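Local coordinates for protein MIPZ (Caulobacter crescentus, PDB 2XJ9) that probably hydrolyses ATP as a dimerising, nucleoid-binding P-loop ATPase that inhibits cell division and so positions the division plane, at residues A[6-11]-A[120-125]; A[141-146]-A[157-162]. The protein carries 1 engineered substitution. One frame throughout, in Å; residues are numbered along the deposited sequence.

Contact 1: A[6-11]-A[120-125]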
# COMPACT_ATOMS: atom_id res chain seq x y z
N VAL A 6 6.33 23.45 -4.81
CA VAL A 6 5.88 22.14 -5.26
C VAL A 6 6.14 21.06 -4.21
O VAL A 6 7.29 20.84 -3.84
CB VAL A 6 6.62 21.72 -6.54
CG1 VAL A 6 6.32 20.26 -6.84
CG2 VAL A 6 6.24 22.61 -7.69
N ILE A 7 5.08 20.40 -3.76
CA ILE A 7 5.22 19.31 -2.78
C ILE A 7 4.93 17.94 -3.38
O ILE A 7 3.84 17.67 -3.89
CB ILE A 7 4.28 19.49 -1.57
CG1 ILE A 7 4.55 20.84 -0.89
CG2 ILE A 7 4.44 18.31 -0.62
CD1 ILE A 7 3.45 21.33 -0.00
N VAL A 8 5.91 17.06 -3.31
CA VAL A 8 5.72 15.71 -3.82
C VAL A 8 5.62 14.71 -2.69
O VAL A 8 6.54 14.57 -1.91
CB VAL A 8 6.85 15.32 -4.76
CG1 VAL A 8 6.96 13.82 -4.85
CG2 VAL A 8 6.58 15.92 -6.13
N VAL A 9 4.47 14.04 -2.59
CA VAL A 9 4.26 13.01 -1.59
C VAL A 9 4.73 11.66 -2.12
O VAL A 9 4.21 11.16 -3.09
CB VAL A 9 2.78 12.86 -1.21
CG1 VAL A 9 2.65 11.84 -0.13
CG2 VAL A 9 2.18 14.19 -0.77
N GLY A 10 5.72 11.06 -1.47
CA GLY A 10 6.33 9.90 -2.07
C GLY A 10 6.77 8.78 -1.17
O GLY A 10 7.25 8.99 -0.06
N ASN A 11 6.59 7.57 -1.67
CA ASN A 11 7.14 6.36 -1.08
C ASN A 11 6.83 5.25 -2.06
O ASN A 11 5.67 5.06 -2.40
CB ASN A 11 6.48 6.06 0.25
CG ASN A 11 7.28 5.08 1.09
OD1 ASN A 11 8.11 4.34 0.59
ND2 ASN A 11 7.03 5.08 2.39
N ARG A 120 9.40 9.64 -11.42
CA ARG A 120 10.77 10.14 -11.37
C ARG A 120 10.88 11.63 -11.76
O ARG A 120 11.74 12.36 -11.26
CB ARG A 120 11.65 9.33 -12.29
CG ARG A 120 11.59 7.85 -12.09
CD ARG A 120 13.01 7.34 -12.11
NE ARG A 120 13.10 6.01 -11.62
CZ ARG A 120 13.66 5.50 -10.53
NH1 ARG A 120 14.33 6.18 -9.60
NH2 ARG A 120 13.53 4.19 -10.40
N MET A 121 10.03 12.05 -12.67
CA MET A 121 10.02 13.43 -13.14
C MET A 121 9.56 14.36 -12.04
O MET A 121 9.99 15.51 -11.96
CB MET A 121 9.08 13.59 -14.33
CG MET A 121 9.61 13.09 -15.64
SD MET A 121 9.54 14.46 -16.78
CE MET A 121 7.82 14.91 -16.68
N ALA A 122 8.66 13.87 -11.20
CA ALA A 122 8.10 14.70 -10.16
C ALA A 122 9.11 14.88 -9.04
O ALA A 122 9.12 15.89 -8.38
CB ALA A 122 6.82 14.09 -9.63
N HIS A 123 9.96 13.90 -8.84
CA HIS A 123 10.88 13.99 -7.71
C HIS A 123 11.96 15.02 -8.02
O HIS A 123 12.50 15.67 -7.13
CB HIS A 123 11.45 12.60 -7.31
CG HIS A 123 10.54 11.82 -6.39
ND1 HIS A 123 9.44 11.11 -6.84
CD2 HIS A 123 10.56 11.65 -5.04
CE1 HIS A 123 8.82 10.54 -5.81
NE2 HIS A 123 9.48 10.86 -4.71
N GLY A 124 12.23 15.19 -9.31
CA GLY A 124 13.22 16.15 -9.75
C GLY A 124 12.76 17.60 -9.78
O GLY A 124 13.58 18.50 -9.86
N ARG A 125 11.45 17.84 -9.72
CA ARG A 125 10.92 19.20 -9.73
C ARG A 125 10.31 19.61 -8.40
O ARG A 125 9.50 20.52 -8.35
CB ARG A 125 9.83 19.33 -10.79
CG ARG A 125 10.32 19.40 -12.22
CD ARG A 125 9.35 18.70 -13.15
NE ARG A 125 8.77 19.51 -14.19
CZ ARG A 125 8.59 19.26 -15.49
NH1 ARG A 125 7.99 20.22 -16.17
NH2 ARG A 125 8.98 18.14 -16.11
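Val-8 carries the apolar part of the contact with both of its methyl groups. CG1 lies over one face of the His-123 imidazole, 4.0 Å from the ring centroid and 14° off its normal, a CH-pi contact in which the two side chains cross at about a right angle. CG2 packs 4.0 Å from Ala-122 CB. With CG1 anti to the backbone N (chi1 157°), the valine straddles the two helix residues. Gly-10 CA comes to the edge of the imidazole, near its plane, 4.2 Å from His-123 NE2. In this P-loop NTPase fold the central strand 5-9 of the parallel sheet runs toward the nucleotide-binding loop, and the end of helix 117-124 packs on it. Trimming Val-8 to an alanine removes both methyls, and the imidazole face and Ala-122 would probably lose their packing partner. Methyl-to-carbonyl packing continues the seam, with Val-8 CG2 3.4 Å from Ala-122 O and Val-6 CG1 3.5 Å from Arg-125 O. No hydrogen bond joins the two segments; the imidazole is held from outside them, NE2 by the Tyr-159 hydroxyl and ND1 by Thr-119 O, while Val-6 also touches Phe-97 of helix 86-103.

Contact 2: A[141-146]-A[157-162]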
# COMPACT_ATOMS: atom_id res chain seq x y z
N ASP A 141 12.26 -1.26 4.48
CA ASP A 141 13.18 -1.94 3.56
C ASP A 141 13.28 -1.26 2.19
O ASP A 141 14.15 -1.58 1.40
CB ASP A 141 12.75 -3.39 3.37
CG ASP A 141 13.79 -4.20 2.63
OD1 ASP A 141 13.42 -4.84 1.62
OD2 ASP A 141 14.96 -4.19 3.07
N MET A 142 12.35 -0.34 1.91
CA MET A 142 12.41 0.47 0.69
C MET A 142 13.22 1.75 0.90
O MET A 142 13.60 2.43 -0.07
CB MET A 142 11.01 0.76 0.14
CG MET A 142 10.31 -0.50 -0.41
SD MET A 142 11.24 -1.27 -1.78
CE MET A 142 11.04 -0.03 -3.07
N LEU A 143 13.50 2.08 2.16
CA LEU A 143 14.43 3.17 2.44
C LEU A 143 15.89 2.69 2.64
O LEU A 143 16.80 3.26 2.07
CB LEU A 143 13.94 4.02 3.61
CG LEU A 143 12.51 4.55 3.39
CD1 LEU A 143 11.93 5.15 4.64
CD2 LEU A 143 12.48 5.57 2.26
N GLY A 144 16.09 1.62 3.41
CA GLY A 144 17.43 1.15 3.70
C GLY A 144 17.49 -0.32 4.05
O GLY A 144 16.56 -0.88 4.64
N THR A 145 18.59 -0.96 3.68
CA THR A 145 18.76 -2.38 3.91
C THR A 145 19.43 -2.66 5.25
O THR A 145 20.53 -2.18 5.52
CB THR A 145 19.57 -3.01 2.80
OG1 THR A 145 18.66 -3.49 1.79
CG2 THR A 145 20.41 -4.17 3.35
N VAL A 146 18.74 -3.45 6.07
CA VAL A 146 19.23 -3.88 7.38
C VAL A 146 19.71 -5.35 7.35
O VAL A 146 19.14 -6.20 6.65
CB VAL A 146 18.14 -3.71 8.46
CG1 VAL A 146 18.67 -4.11 9.82
CG2 VAL A 146 17.65 -2.28 8.48
N SER A 157 18.56 2.19 0.05
CA SER A 157 17.76 1.25 -0.72
C SER A 157 16.87 1.90 -1.76
O SER A 157 16.72 3.12 -1.80
CB SER A 157 16.92 0.40 0.23
OG SER A 157 16.18 -0.55 -0.51
N LEU A 158 16.25 1.06 -2.59
CA LEU A 158 15.56 1.48 -3.81
C LEU A 158 14.96 2.89 -3.85
O LEU A 158 15.16 3.62 -4.82
CB LEU A 158 14.46 0.46 -4.15
CG LEU A 158 14.67 -0.42 -5.38
CD1 LEU A 158 16.13 -0.76 -5.61
CD2 LEU A 158 13.83 -1.69 -5.25
N TYR A 159 14.20 3.26 -2.82
CA TYR A 159 13.48 4.52 -2.87
C TYR A 159 14.36 5.68 -2.43
O TYR A 159 14.20 6.81 -2.90
CB TYR A 159 12.23 4.47 -2.02
CG TYR A 159 11.52 5.79 -2.00
CD1 TYR A 159 10.86 6.25 -3.12
CD2 TYR A 159 11.52 6.59 -0.89
CE1 TYR A 159 10.21 7.46 -3.12
CE2 TYR A 159 10.87 7.81 -0.87
CZ TYR A 159 10.22 8.25 -2.00
OH TYR A 159 9.56 9.47 -2.01
N SER A 160 15.28 5.41 -1.50
CA SER A 160 16.27 6.41 -1.12
C SER A 160 16.93 6.91 -2.36
O SER A 160 17.03 8.11 -2.56
CB SER A 160 17.33 5.82 -0.20
OG SER A 160 16.91 5.87 1.14
N LEU A 161 17.36 5.98 -3.21
CA LEU A 161 18.02 6.33 -4.48
C LEU A 161 17.11 7.16 -5.40
O LEU A 161 17.56 8.10 -6.03
CB LEU A 161 18.52 5.09 -5.22
CG LEU A 161 19.40 4.13 -4.42
CD1 LEU A 161 19.71 2.87 -5.22
CD2 LEU A 161 20.67 4.85 -3.97
N THR A 162 15.84 6.80 -5.48
CA THR A 162 14.91 7.57 -6.29
C THR A 162 14.91 9.07 -5.93
O THR A 162 14.81 9.92 -6.80
CB THR A 162 13.48 7.00 -6.21
OG1 THR A 162 13.42 5.78 -6.96
CG2 THR A 162 12.46 8.01 -6.74
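Ser-157 turns its hydroxyl back across the contact: OG, anti to the backbone N (chi1 -178°), donates to Asp-141 O over 3.0 Å, tilted 24° from the carbonyl plane. Ser-160 holds OG beside its own backbone N (chi1 -87°) and from there donates to Leu-143 O, 2.8 Å away. The same carbonyl oxygen receives a weak bond from Ser-157 N, giving it two donors. Tyr-159 N adds a bond of 2.9 Å to Met-142 O. Strand 144-145 pairs antiparallel with 155-156, so the segments form the base of a beta hairpin where the chain enters helix 158-168, and the first turn of that helix packs on Met-142 and Leu-143. Met-142 folds at both chi2 and chi3, bringing CE to 3.6 Å from Leu-158 CB. Leu-143 and Tyr-159 run side by side in the same direction, CD2 of the leucine meeting the ring edge in its plane, 3.4 Å from Tyr-159 CD2. The tyrosine hydroxyl leaves the contact toward His-123 and Thr-131. On the dimer side, Asp-141 OD2 forms a salt bridge with Arg-50 of the second subunit, where Gln-45 packs on Met-142 and Arg-44 on Leu-158.

Along the chain both segments of contact 1 come before those of contact 2, and their centres are about 16 Å apart within one P-loop ATPase domain. Strand 128-134, next to strand 5-9 in the parallel sheet, follows helix 117-124 and leads on toward residues 141-146. The two contacts meet through Tyr-159, whose OH lies 3.0 Å from His-123 NE2 and 3.1 Å from Gly-10 O, both probable hydrogen bonds. Helix 158-168 is thereby tied to helix 117-124 and to the end of strand 5-9. Both contacts reach the second subunit, contact 1 through Arg-120 on its Arg-44 and contact 2 more extensively, so this arrangement links the sheet core beside the nucleotide site to the dimer interface.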